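Local coordinates for protein CS1 fimbrial subunit A (Escherichia coli, PDB 4HJI) that builds the shaft of CS1 fimbriae, the filaments with which enterotoxigenic bacteria colonise the epithelium of specific host organs, at residues G67-L72 against I153-T158; V25-S30 against T57-N62; P76-V81 against I88-N93; N37-T42 against E51-N56. All blocks are in the same frame, centred on the assembly; numbering follows the deposited sequence.

In the fold
From the N terminus, strand 25-29 leads off and pairs with the far end of strand 49-61 in contact 2. The hairpin of strands 38-44 and 49-61, contact 4, sits within the loop that contact 2 closes, and both share strand 49-61. The chain then runs into strand 68-80, which also serves two contacts: its start meets the end of strand 144-156 in contact 1, and its end turns back on strand 87-94 in contact 3, which lies within the long loop of contact 1. Contacts 2 and 1 follow in series and touch through Val68, Val25 and Val59; contacts 3 and 4 touch through Leu78 and Leu41.

Contact 1 (G67-L72 against I153-T158); sequences GVVVKL and ILTKST
Strand 68-72 and strand 153-156 run antiparallel, their axes 4.6 Å apart at the closest and 164° between their directions, with Val69-Thr155 and Lys71-Ile153 as the hydrogen-bonded pairs. Val69 N donates to Thr155 O at 2.8 Å, and Thr155 N donates to Val69 O; Lys71 and Ile153 exchange bonds in the same way. Beyond the strands a further bond, Ser157 N to Gly67 O at 2.9 Å, is straight at the proton (178°), yet the donor stands above the carbonyl plane. Gly67 probably suits this place because the Ser157 side chain lies close over it, OG only 3.2 Å from Gly67 C.

The two faces differ. On one, Val70 and Leu154 lie side by side, CG2 to CD2 at 4.1 Å, both buried; Leu154 also reaches Leu27 of strand 25-29, which packs against this face. On the other, Val69 and Thr155 lie side by side, two beta-branched residues well suited to extended backbone. Next to them Lys71 has CG between its backbone N and carbonyl carbon (chi1 67°), which starts its straight aliphatic chain over Ile153, so that CE rests 3.6 Å from Ile153 CD1. Lys156 instead leads away from strand 68-72 and bonds through NZ to Asn62.

The backbone bonds thus fix the register, while the lysine's methylenes cover a buried isoleucine and carry its ammonium beyond the apolar patch, consistent with a sheet having one inner and one more polar face.

Contact 2 (V25-S30 against T57-N62); sequences VDLLQS and TVVHTN
The His60 imidazole carries Leu28 CD2 over one face, 3.9 Å from the ring centroid and displaced toward the rim, a CH-pi contact; Val58 CG2 lies at the ring's edge, in its plane. The two side chains cross at about a right angle, and CD2 comes nearest to the ring at NE2. His60 and Leu28 share a face of the sheet by register, and chi1 of His60 (-76°) places the ring beside its backbone N. This is an antiparallel pairing in the beta-sandwich pilin fold, joining the N-terminal strand 25-29 to the end of strand 49-61.

The opposite face turns inward. There Val25 CG2 meets Val59 CG1 at 3.9 Å, and Leu27 CD1 packs on Val59 CG2 at 3.8 Å. Phe94 covers Leu27, Thr57 and Val59, so branched apolar residues fit this side. Thr57 is buried here: its CB lies against Leu27 CD1, while OG1 bonds to the backbone carbonyl of Gln125. Asp26, on the more polar side with His60, turns its carboxylate away from strand 57-61, with Lys165 as its probable salt-bridge partner.

Asp26 and His60 exchange backbone hydrogen bonds, as do Leu28 and Val58. Of these, Leu28 N to Val58 O is 3.0 Å and close to straight, 171° at the proton. Near the end of strand 25-29, Val58 CG2 reaches Gln29 O at 3.7 Å and CG1 comes to 4.2 Å from Ser30 CA.

Contact 3 (P76-V81 against I88-N93); sequences PVLSNV and IPVSVN
Val90 has the largest surface covered here and fits between Pro76 and Leu78, within the beta hairpin that strands 68-80 and 87-94 form in the sandwich. Its two methyls divide the work. CG1 is anti to the backbone N (chi1 171°) and directed toward the proline ring, whose CG is 4.1 Å away. This leaves CG2 anti to the carbonyl carbon, where it meets Leu78 CG at 3.6 Å, the leucine crossing the valine at about a right angle. Pro76 lies beside the start of the pairing; it lacks an N-H, but its carbonyl accepts from Val90 N, with Val90 N to Pro76 O at 3.1 Å and the donor tilted out of the carbonyl plane.

One step on, Leu78 and Ile88 form the hydrogen-bonded pair, each N-H bound to the other's carbonyl. Their branched side chains share one face of the sheet, where Ala131 touches Leu78 and Tyr146 touches Ile88, a buried place that suits them. Val77 and Pro89 occupy the other face. A proline is tolerated at Pro89 because its nitrogen belongs to a non-hydrogen-bonded pair and need not donate across to strand 77-80. Val77 CG1 approaches the backbone instead, 3.2 Å from Ile88 O.

Contact 4 (N37-T42 against E51-N56); sequences NSVALT and EAHTIN
Glu51 meets Thr42 where the two strands draw together: Glu51 N donates to Thr42 O at 2.9 Å, nearly straight at 171°. A water extends this grip, accepting from Thr42 N and donating to Glu51 O, both at 2.8 Å. The Glu51 side chain touches with its methylene, CG lying 3.7 Å from Thr42 O, at an exposed end that suits a charged residue.

His53 comes next and points toward strand 38-41. With CG anti to the backbone N (chi1 -177°), its ring extends between the diverging strands. In one of the two conformers modelled for Val39, CG1 sits over the centre of one ring face, 3.5 Å from the centroid, a CH-pi contact. Leu41 CD2 rests 3.8 Å from His53 CB.

Farther along, buried Ile55 only just arrives, its CD1 4.4 Å from Val39 CG2 in that same conformer. The axes of 38-41 and 53-56 stay 9.0 Å apart at their closest, so there side chains span the gap. Such a hairpin, paired near its turn and splayed beyond it, lets strand 38-44 run beside strand 163-173 while strand 49-61 pairs with strand 119-131, as when a hairpin passes between the two sheets of an immunoglobulin-like beta-sandwich.

Contact 1 (G67-L72 against I153-T158)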
loop_
_atom_site.group_PDB
_atom_site.type_symbol
_atom_site.label_atom_id
_atom_site.label_comp_id
_atom_site.label_asym_id
_atom_site.label_seq_id
_atom_site.Cartn_x
_atom_site.Cartn_y
_atom_site.Cartn_z
ATOM N N GLY A 67 -10.302 0.718 -16.202
ATOM C CA GLY A 67 -10.049 0.496 -14.793
ATOM C C GLY A 67 -8.564 0.584 -14.514
ATOM O O GLY A 67 -7.796 1.156 -15.311
ATOM N N VAL A 68 -8.145 0.043 -13.381
ATOM C CA VAL A 68 -6.719 -0.006 -13.060
ATOM C C VAL A 68 -6.344 -1.378 -12.542
ATOM O O VAL A 68 -7.153 -2.056 -11.911
ATOM C CB VAL A 68 -6.270 1.079 -12.055
ATOM C CG1 VAL A 68 -6.508 2.449 -12.664
ATOM C CG2 VAL A 68 -6.955 0.925 -10.702
ATOM N N VAL A 69 -5.117 -1.776 -12.845
ATOM C CA VAL A 69 -4.548 -3.010 -12.349
ATOM C C VAL A 69 -3.576 -2.616 -11.271
ATOM O O VAL A 69 -2.750 -1.733 -11.485
ATOM C CB VAL A 69 -3.794 -3.751 -13.468
ATOM C CG1 VAL A 69 -3.139 -5.017 -12.951
ATOM C CG2 VAL A 69 -4.731 -4.017 -14.631
ATOM N N VAL A 70 -3.685 -3.255 -10.114
ATOM C CA VAL A 70 -2.882 -2.914 -8.954
ATOM C C VAL A 70 -2.222 -4.147 -8.391
ATOM O O VAL A 70 -2.870 -5.190 -8.204
ATOM C CB VAL A 70 -3.731 -2.292 -7.849
ATOM C CG1 VAL A 70 -2.846 -1.691 -6.770
ATOM C CG2 VAL A 70 -4.630 -1.221 -8.445
ATOM N N LYS A 71 -0.940 -4.031 -8.107
ATOM C CA LYS A 71 -0.187 -5.122 -7.531
ATOM C C LYS A 71 0.959 -4.583 -6.703
ATOM O O LYS A 71 1.210 -3.377 -6.714
ATOM C CB LYS A 71 0.347 -6.035 -8.645
ATOM C CG LYS A 71 1.385 -5.369 -9.524
ATOM C CD LYS A 71 1.787 -6.234 -10.707
ATOM C CE LYS A 71 2.990 -5.613 -11.390
ATOM N NZ LYS A 71 3.349 -6.217 -12.692
ATOM N N LEU A 72 1.630 -5.478 -5.984
ATOM C CA LEU A 72 2.876 -5.171 -5.275
ATOM C C LEU A 72 4.034 -5.694 -6.103
ATOM O O LEU A 72 3.917 -6.696 -6.776
ATOM C CB LEU A 72 2.902 -5.849 -3.910
ATOM C CG LEU A 72 1.729 -5.503 -3.001
ATOM C CD1 LEU A 72 1.655 -6.433 -1.788
ATOM C CD2 LEU A 72 1.792 -4.050 -2.574
ATOM N N ILE A 153 2.401 -0.999 -7.602
ATOM C CA ILE A 153 2.456 -0.752 -9.024
ATOM C C ILE A 153 1.037 -0.630 -9.534
ATOM O O ILE A 153 0.192 -1.505 -9.240
ATOM C CB ILE A 153 3.152 -1.891 -9.791
ATOM C CG1 ILE A 153 4.594 -2.052 -9.320
ATOM C CG2 ILE A 153 3.114 -1.603 -11.280
ATOM C CD1 ILE A 153 5.207 -3.374 -9.682
ATOM N N LEU A 154 0.779 0.439 -10.285
ATOM C CA LEU A 154 -0.529 0.673 -10.899
ATOM C C LEU A 154 -0.339 0.877 -12.393
ATOM O O LEU A 154 0.598 1.559 -12.823
ATOM C CB LEU A 154 -1.231 1.907 -10.317
ATOM C CG LEU A 154 -1.548 1.933 -8.813
ATOM C CD1 LEU A 154 -0.525 2.744 -8.040
ATOM C CD2 LEU A 154 -2.942 2.481 -8.594
ATOM N N THR A 155 -1.229 0.265 -13.175
ATOM C CA THR A 155 -1.330 0.500 -14.610
ATOM C C THR A 155 -2.791 0.700 -14.954
ATOM O O THR A 155 -3.664 0.154 -14.292
ATOM C CB THR A 155 -0.838 -0.688 -15.466
ATOM O OG1 THR A 155 -1.773 -1.772 -15.382
ATOM C CG2 THR A 155 0.521 -1.169 -15.009
ATOM N N LYS A 156 -3.056 1.448 -16.010
ATOM C CA LYS A 156 -4.395 1.514 -16.571
ATOM C C LYS A 156 -4.697 0.162 -17.202
ATOM O O LYS A 156 -3.814 -0.437 -17.815
ATOM C CB LYS A 156 -4.453 2.615 -17.631
ATOM C CG LYS A 156 -5.847 2.957 -18.121
ATOM C CD LYS A 156 -5.865 4.136 -19.088
ATOM C CE LYS A 156 -4.746 4.094 -20.125
ATOM N NZ LYS A 156 -4.794 5.244 -21.069
ATOM N N SER A 157 -5.925 -0.319 -17.050
ATOM C CA SER A 157 -6.343 -1.559 -17.732
ATOM C C SER A 157 -6.098 -1.463 -19.237
ATOM O O SER A 157 -6.363 -0.426 -19.838
ATOM C CB SER A 157 -7.827 -1.842 -17.482
ATOM O OG SER A 157 -8.058 -2.137 -16.122
ATOM N N THR A 158 -5.590 -2.555 -19.820
ATOM C CA THR A 158 -5.220 -2.656 -21.250
ATOM C C THR A 158 -3.944 -1.905 -21.662
ATOM O O THR A 158 -3.533 -1.956 -22.824
ATOM C CB THR A 158 -6.374 -2.259 -22.207
ATOM O OG1 THR A 158 -6.522 -0.834 -22.241
ATOM C CG2 THR A 158 -7.687 -2.914 -21.779
#

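Contact 2 (V25-S30 against T57-N62)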
loop_
_atom_site.group_PDB
_atom_site.type_symbol
_atom_site.label_atom_id
_atom_site.label_comp_id
_atom_site.label_asym_id
_atom_site.label_seq_id
_atom_site.Cartn_x
_atom_site.Cartn_y
_atom_site.Cartn_z
ATOM N N VAL A 25 -1.837 7.099 -15.294
ATOM C CA VAL A 25 -2.632 6.908 -14.086
ATOM C C VAL A 25 -1.790 7.332 -12.884
ATOM O O VAL A 25 -0.567 7.342 -12.963
ATOM C CB VAL A 25 -3.068 5.429 -13.942
ATOM C CG1 VAL A 25 -1.865 4.506 -13.890
ATOM C CG2 VAL A 25 -3.919 5.231 -12.715
ATOM N N ASP A 26 -2.427 7.689 -11.772
ATOM C CA ASP A 26 -1.690 7.911 -10.534
ATOM C C ASP A 26 -2.555 7.610 -9.333
ATOM O O ASP A 26 -3.758 7.497 -9.461
ATOM C CB ASP A 26 -1.214 9.359 -10.436
ATOM C CG ASP A 26 0.054 9.506 -9.613
ATOM O OD1 ASP A 26 0.430 8.561 -8.881
ATOM O OD2 ASP A 26 0.688 10.593 -9.715
ATOM N N LEU A 27 -1.905 7.448 -8.191
ATOM C CA LEU A 27 -2.585 7.241 -6.921
ATOM C C LEU A 27 -2.142 8.367 -5.990
ATOM O O LEU A 27 -0.957 8.477 -5.639
ATOM C CB LEU A 27 -2.231 5.894 -6.321
ATOM C CG LEU A 27 -3.013 5.495 -5.066
ATOM C CD1 LEU A 27 -4.481 5.193 -5.377
ATOM C CD2 LEU A 27 -2.358 4.252 -4.495
ATOM N N LEU A 28 -3.093 9.208 -5.630
ATOM C CA LEU A 28 -2.833 10.376 -4.805
ATOM C C LEU A 28 -3.620 10.265 -3.497
ATOM O O LEU A 28 -4.531 9.450 -3.378
ATOM C CB LEU A 28 -3.241 11.629 -5.595
ATOM C CG LEU A 28 -2.210 12.396 -6.480
ATOM C CD1 LEU A 28 -1.580 11.571 -7.575
ATOM C CD2 LEU A 28 -2.896 13.613 -7.088
ATOM N N GLN A 29 -3.281 11.088 -2.512
ATOM C CA GLN A 29 -4.123 11.166 -1.306
ATOM C C GLN A 29 -5.430 11.821 -1.671
ATOM O O GLN A 29 -5.535 12.529 -2.681
ATOM C CB GLN A 29 -3.423 11.980 -0.205
ATOM C CG GLN A 29 -2.110 11.345 0.254
ATOM C CD GLN A 29 -1.471 12.040 1.438
ATOM O OE1 GLN A 29 -0.333 12.542 1.372
ATOM N NE2 GLN A 29 -2.216 12.124 2.516
ATOM N N SER A 30 -6.423 11.665 -0.805
ATOM C CA SER A 30 -7.757 12.178 -1.105
ATOM C C SER A 30 -7.833 13.704 -1.170
ATOM O O SER A 30 -8.775 14.231 -1.747
ATOM C CB SER A 30 -8.773 11.643 -0.095
ATOM O OG SER A 30 -8.393 12.024 1.210
ATOM N N THR A 57 -7.182 7.606 -0.360
ATOM C CA THR A 57 -6.559 7.882 -1.654
ATOM C C THR A 57 -7.600 8.088 -2.743
ATOM O O THR A 57 -8.777 7.793 -2.556
ATOM C CB THR A 57 -5.676 6.708 -2.106
ATOM O OG1 THR A 57 -6.513 5.580 -2.411
ATOM C CG2 THR A 57 -4.716 6.314 -1.023
ATOM N N VAL A 58 -7.152 8.593 -3.885
ATOM C CA VAL A 58 -7.958 8.640 -5.090
ATOM C C VAL A 58 -7.098 8.243 -6.278
ATOM O O VAL A 58 -5.903 8.506 -6.290
ATOM C CB VAL A 58 -8.583 10.027 -5.361
ATOM C CG1 VAL A 58 -9.650 10.335 -4.325
ATOM C CG2 VAL A 58 -7.519 11.127 -5.425
ATOM N N VAL A 59 -7.727 7.596 -7.261
ATOM C CA VAL A 59 -7.071 7.232 -8.490
ATOM C C VAL A 59 -7.324 8.317 -9.529
ATOM O O VAL A 59 -8.466 8.726 -9.740
ATOM C CB VAL A 59 -7.574 5.863 -9.004
ATOM C CG1 VAL A 59 -6.964 5.558 -10.359
ATOM C CG2 VAL A 59 -7.230 4.787 -7.993
ATOM N N HIS A 60 -6.241 8.795 -10.160
ATOM C CA HIS A 60 -6.323 9.706 -11.293
ATOM C C HIS A 60 -6.050 8.953 -12.574
ATOM O O HIS A 60 -5.128 8.158 -12.627
ATOM C CB HIS A 60 -5.271 10.780 -11.204
ATOM C CG HIS A 60 -5.572 11.837 -10.213
ATOM N ND1 HIS A 60 -5.469 13.176 -10.516
ATOM C CD2 HIS A 60 -5.928 11.766 -8.909
ATOM C CE1 HIS A 60 -5.788 13.887 -9.450
ATOM N NE2 HIS A 60 -6.058 13.058 -8.460
ATOM N N THR A 61 -6.850 9.195 -13.599
ATOM C CA THR A 61 -6.609 8.555 -14.878
ATOM C C THR A 61 -6.867 9.507 -16.022
ATOM O O THR A 61 -7.615 10.474 -15.866
ATOM C CB THR A 61 -7.486 7.294 -15.026
ATOM O OG1 THR A 61 -7.184 6.615 -16.255
ATOM C CG2 THR A 61 -8.993 7.640 -14.969
ATOM N N ASN A 62 -6.262 9.203 -17.170
ATOM C CA ASN A 62 -6.573 9.888 -18.423
ATOM C C ASN A 62 -7.605 9.158 -19.283
ATOM O O ASN A 62 -7.867 9.585 -20.402
ATOM C CB ASN A 62 -5.299 10.149 -19.240
ATOM C CG ASN A 62 -4.739 8.898 -19.890
ATOM O OD1 ASN A 62 -5.326 7.806 -19.819
ATOM N ND2 ASN A 62 -3.587 9.050 -20.534
#

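Contact 3 (P76-V81 against I88-N93)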
loop_
_atom_site.group_PDB
_atom_site.type_symbol
_atom_site.label_atom_id
_atom_site.label_comp_id
_atom_site.label_asym_id
_atom_site.label_seq_id
_atom_site.Cartn_x
_atom_site.Cartn_y
_atom_site.Cartn_z
ATOM N N PRO A 76 5.858 -7.613 0.696
ATOM C CA PRO A 76 6.475 -6.736 1.660
ATOM C C PRO A 76 6.666 -7.386 3.022
ATOM O O PRO A 76 5.777 -8.091 3.524
ATOM C CB PRO A 76 5.521 -5.547 1.713
ATOM C CG PRO A 76 4.201 -6.078 1.319
ATOM C CD PRO A 76 4.435 -7.306 0.489
ATOM N N VAL A 77 7.847 -7.168 3.589
ATOM C CA VAL A 77 8.199 -7.631 4.906
ATOM C C VAL A 77 8.967 -6.544 5.643
ATOM O O VAL A 77 9.686 -5.779 5.018
ATOM C CB VAL A 77 9.026 -8.923 4.835
ATOM C CG1 VAL A 77 9.221 -9.485 6.216
ATOM C CG2 VAL A 77 8.295 -9.994 4.031
ATOM N N LEU A 78 8.808 -6.474 6.964
ATOM C CA LEU A 78 9.633 -5.591 7.785
ATOM C C LEU A 78 10.684 -6.444 8.476
ATOM O O LEU A 78 10.353 -7.383 9.220
ATOM C CB LEU A 78 8.805 -4.864 8.835
ATOM C CG LEU A 78 7.515 -4.203 8.365
ATOM C CD1 LEU A 78 6.872 -3.523 9.559
ATOM C CD2 LEU A 78 7.768 -3.206 7.238
ATOM N N SER A 79 11.940 -6.110 8.206
ATOM C CA SER A 79 13.094 -6.799 8.762
ATOM C C SER A 79 13.610 -6.049 9.982
ATOM O O SER A 79 13.739 -4.818 9.955
ATOM C CB SER A 79 14.187 -6.933 7.700
ATOM O OG SER A 79 13.735 -7.700 6.595
ATOM N N ASN A 80 13.912 -6.783 11.050
ATOM C CA ASN A 80 14.559 -6.208 12.224
ATOM C C ASN A 80 15.886 -5.582 11.801
ATOM O O ASN A 80 16.660 -6.202 11.089
ATOM C CB ASN A 80 14.806 -7.275 13.300
ATOM C CG ASN A 80 15.392 -6.698 14.568
ATOM O OD1 ASN A 80 16.600 -6.563 14.692
ATOM N ND2 ASN A 80 14.542 -6.370 15.525
ATOM N N VAL A 81 16.147 -4.372 12.278
ATOM C CA VAL A 81 17.330 -3.643 11.815
ATOM C C VAL A 81 18.662 -4.223 12.299
ATOM O O VAL A 81 19.685 -3.970 11.685
ATOM C CB VAL A 81 17.245 -2.133 12.136
ATOM C CG1 VAL A 81 16.035 -1.520 11.434
ATOM C CG2 VAL A 81 17.225 -1.882 13.632
ATOM N N ILE A 88 8.735 -9.539 9.845
ATOM C CA ILE A 88 7.298 -9.417 10.116
ATOM C C ILE A 88 6.591 -9.254 8.773
ATOM O O ILE A 88 6.870 -8.305 8.042
ATOM C CB ILE A 88 6.983 -8.185 11.002
ATOM C CG1 ILE A 88 7.717 -8.273 12.341
ATOM C CG2 ILE A 88 5.476 -8.036 11.199
ATOM C CD1 ILE A 88 7.642 -7.004 13.169
ATOM N N PRO A 89 5.673 -10.186 8.418
ATOM C CA PRO A 89 4.996 -10.051 7.125
ATOM C C PRO A 89 4.012 -8.881 7.091
ATOM O O PRO A 89 3.417 -8.532 8.114
ATOM C CB PRO A 89 4.258 -11.389 6.966
ATOM C CG PRO A 89 4.012 -11.800 8.358
ATOM C CD PRO A 89 5.187 -11.363 9.168
ATOM N N VAL A 90 3.889 -8.250 5.928
ATOM C CA VAL A 90 3.002 -7.099 5.754
ATOM C C VAL A 90 1.963 -7.443 4.707
ATOM O O VAL A 90 2.301 -8.037 3.670
ATOM C CB VAL A 90 3.784 -5.848 5.286
ATOM C CG1 VAL A 90 2.846 -4.696 4.896
ATOM C CG2 VAL A 90 4.744 -5.375 6.371
ATOM N N SER A 91 0.709 -7.095 5.007
ATOM C CA SER A 91 -0.414 -7.199 4.094
ATOM C C SER A 91 -0.842 -5.802 3.680
ATOM O O SER A 91 -0.762 -4.858 4.476
ATOM C CB SER A 91 -1.576 -7.926 4.789
ATOM O OG SER A 91 -1.257 -9.293 4.993
ATOM N N VAL A 92 -1.263 -5.657 2.426
ATOM C CA VAL A 92 -1.734 -4.393 1.899
ATOM C C VAL A 92 -3.066 -4.586 1.209
ATOM O O VAL A 92 -3.230 -5.528 0.425
ATOM C CB VAL A 92 -0.726 -3.793 0.891
ATOM C CG1 VAL A 92 -1.201 -2.432 0.439
ATOM C CG2 VAL A 92 0.656 -3.754 1.501
ATOM N N ASN A 93 -4.040 -3.758 1.582
ATOM C CA ASN A 93 -5.374 -3.816 0.983
ATOM C C ASN A 93 -5.606 -2.512 0.240
ATOM O O ASN A 93 -5.182 -1.455 0.697
ATOM C CB ASN A 93 -6.502 -3.959 2.029
ATOM C CG ASN A 93 -6.540 -5.304 2.725
ATOM O OD1 ASN A 93 -5.564 -6.043 2.772
ATOM N ND2 ASN A 93 -7.702 -5.639 3.258
#

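Contact 4 (N37-T42 against E51-N56)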
loop_
_atom_site.group_PDB
_atom_site.type_symbol
_atom_site.label_atom_id
_atom_site.label_comp_id
_atom_site.label_asym_id
_atom_site.label_seq_id
_atom_site.Cartn_x
_atom_site.Cartn_y
_atom_site.Cartn_z
ATOM N N ASN A 37 5.632 8.849 1.186
ATOM C CA ASN A 37 6.712 7.924 0.847
ATOM C C ASN A 37 7.280 7.219 2.073
ATOM O O ASN A 37 8.204 6.433 1.956
ATOM C CB ASN A 37 7.820 8.620 0.028
ATOM C CG ASN A 37 8.654 9.599 0.823
ATOM O OD1 ASN A 37 8.390 9.906 1.979
ATOM N ND2 ASN A 37 9.683 10.132 0.157
ATOM N N SER A 38 6.733 7.540 3.244
ATOM C CA SER A 38 7.147 6.972 4.527
ATOM C C SER A 38 5.921 6.768 5.414
ATOM O O SER A 38 5.000 7.593 5.378
ATOM C CB SER A 38 8.123 7.912 5.239
ATOM O OG SER A 38 9.197 8.283 4.395
ATOM N N VAL A 39 5.896 5.671 6.186
ATOM C CA VAL A 39 4.830 5.386 7.156
ATOM C C VAL A 39 5.495 4.792 8.395
ATOM O O VAL A 39 6.358 3.937 8.271
ATOM C CB VAL A 39 3.788 4.391 6.579
ATOM C CG1 VAL A 39 2.872 3.836 7.677
ATOM C CG2 VAL A 39 3.007 5.064 5.462
ATOM N N ALA A 40 5.160 5.297 9.574
ATOM C CA ALA A 40 5.603 4.676 10.814
ATOM C C ALA A 40 4.380 4.036 11.447
ATOM O O ALA A 40 3.400 4.736 11.731
ATOM C CB ALA A 40 6.187 5.709 11.764
ATOM N N LEU A 41 4.423 2.723 11.668
ATOM C CA LEU A 41 3.307 2.007 12.276
ATOM C C LEU A 41 3.302 2.157 13.784
ATOM O O LEU A 41 4.334 2.398 14.420
ATOM C CB LEU A 41 3.344 0.524 11.911
ATOM C CG LEU A 41 3.489 0.216 10.427
ATOM C CD1 LEU A 41 3.597 -1.283 10.262
ATOM C CD2 LEU A 41 2.315 0.778 9.656
ATOM N N THR A 42 2.121 2.036 14.366
ATOM C CA THR A 42 1.964 2.160 15.798
ATOM C C THR A 42 1.812 0.774 16.424
ATOM O O THR A 42 0.977 -0.001 15.995
ATOM C CB THR A 42 0.734 3.021 16.122
ATOM O OG1 THR A 42 0.964 4.350 15.625
ATOM C CG2 THR A 42 0.496 3.082 17.607
ATOM N N GLU A 51 -1.100 -1.561 14.806
ATOM C CA GLU A 51 -2.353 -1.022 14.318
ATOM C C GLU A 51 -2.291 -1.004 12.793
ATOM O O GLU A 51 -1.222 -0.851 12.201
ATOM C CB GLU A 51 -2.573 0.405 14.832
ATOM C CG GLU A 51 -2.668 0.542 16.343
ATOM C CD GLU A 51 -3.946 -0.027 16.896
ATOM O OE1 GLU A 51 -4.027 -0.231 18.124
ATOM O OE2 GLU A 51 -4.873 -0.265 16.092
ATOM N N ALA A 52 -3.438 -1.177 12.159
ATOM C CA ALA A 52 -3.493 -0.950 10.716
ATOM C C ALA A 52 -3.230 0.511 10.440
ATOM O O ALA A 52 -3.590 1.383 11.228
ATOM C CB ALA A 52 -4.846 -1.366 10.162
ATOM N N HIS A 53 -2.581 0.776 9.324
ATOM C CA HIS A 53 -2.369 2.148 8.877
ATOM C C HIS A 53 -3.140 2.380 7.590
ATOM O O HIS A 53 -2.824 1.787 6.560
ATOM C CB HIS A 53 -0.908 2.436 8.649
ATOM C CG HIS A 53 -0.633 3.852 8.268
ATOM N ND1 HIS A 53 -0.295 4.815 9.193
ATOM C CD2 HIS A 53 -0.602 4.472 7.060
ATOM C CE1 HIS A 53 -0.053 5.959 8.569
ATOM N NE2 HIS A 53 -0.252 5.780 7.278
ATOM N N THR A 54 -4.114 3.283 7.647
ATOM C CA THR A 54 -5.010 3.538 6.531
ATOM C C THR A 54 -4.777 4.916 5.928
ATOM O O THR A 54 -4.647 5.938 6.648
ATOM C CB THR A 54 -6.471 3.349 6.967
ATOM O OG1 THR A 54 -6.640 2.012 7.427
ATOM C CG2 THR A 54 -7.448 3.616 5.816
ATOM N N ILE A 55 -4.680 4.935 4.607
ATOM C CA ILE A 55 -4.446 6.134 3.805
ATOM C C ILE A 55 -5.659 6.270 2.873
ATOM O O ILE A 55 -5.960 5.347 2.099
ATOM C CB ILE A 55 -3.151 6.021 2.963
ATOM C CG1 ILE A 55 -1.916 5.764 3.846
ATOM C CG2 ILE A 55 -2.920 7.266 2.123
ATOM C CD1 ILE A 55 -0.634 5.497 3.109
ATOM N N ASN A 56 -6.371 7.389 2.983
ATOM C CA ASN A 56 -7.432 7.746 2.060
ATOM C C ASN A 56 -6.813 8.235 0.755
ATOM O O ASN A 56 -6.001 9.159 0.765
ATOM C CB ASN A 56 -8.334 8.818 2.693
ATOM C CG ASN A 56 -8.999 8.325 3.961
ATOM O OD1 ASN A 56 -8.740 8.824 5.074
ATOM N ND2 ASN A 56 -9.858 7.341 3.815
HETATM O O HOH W 1 0.025 1.665 12.531
#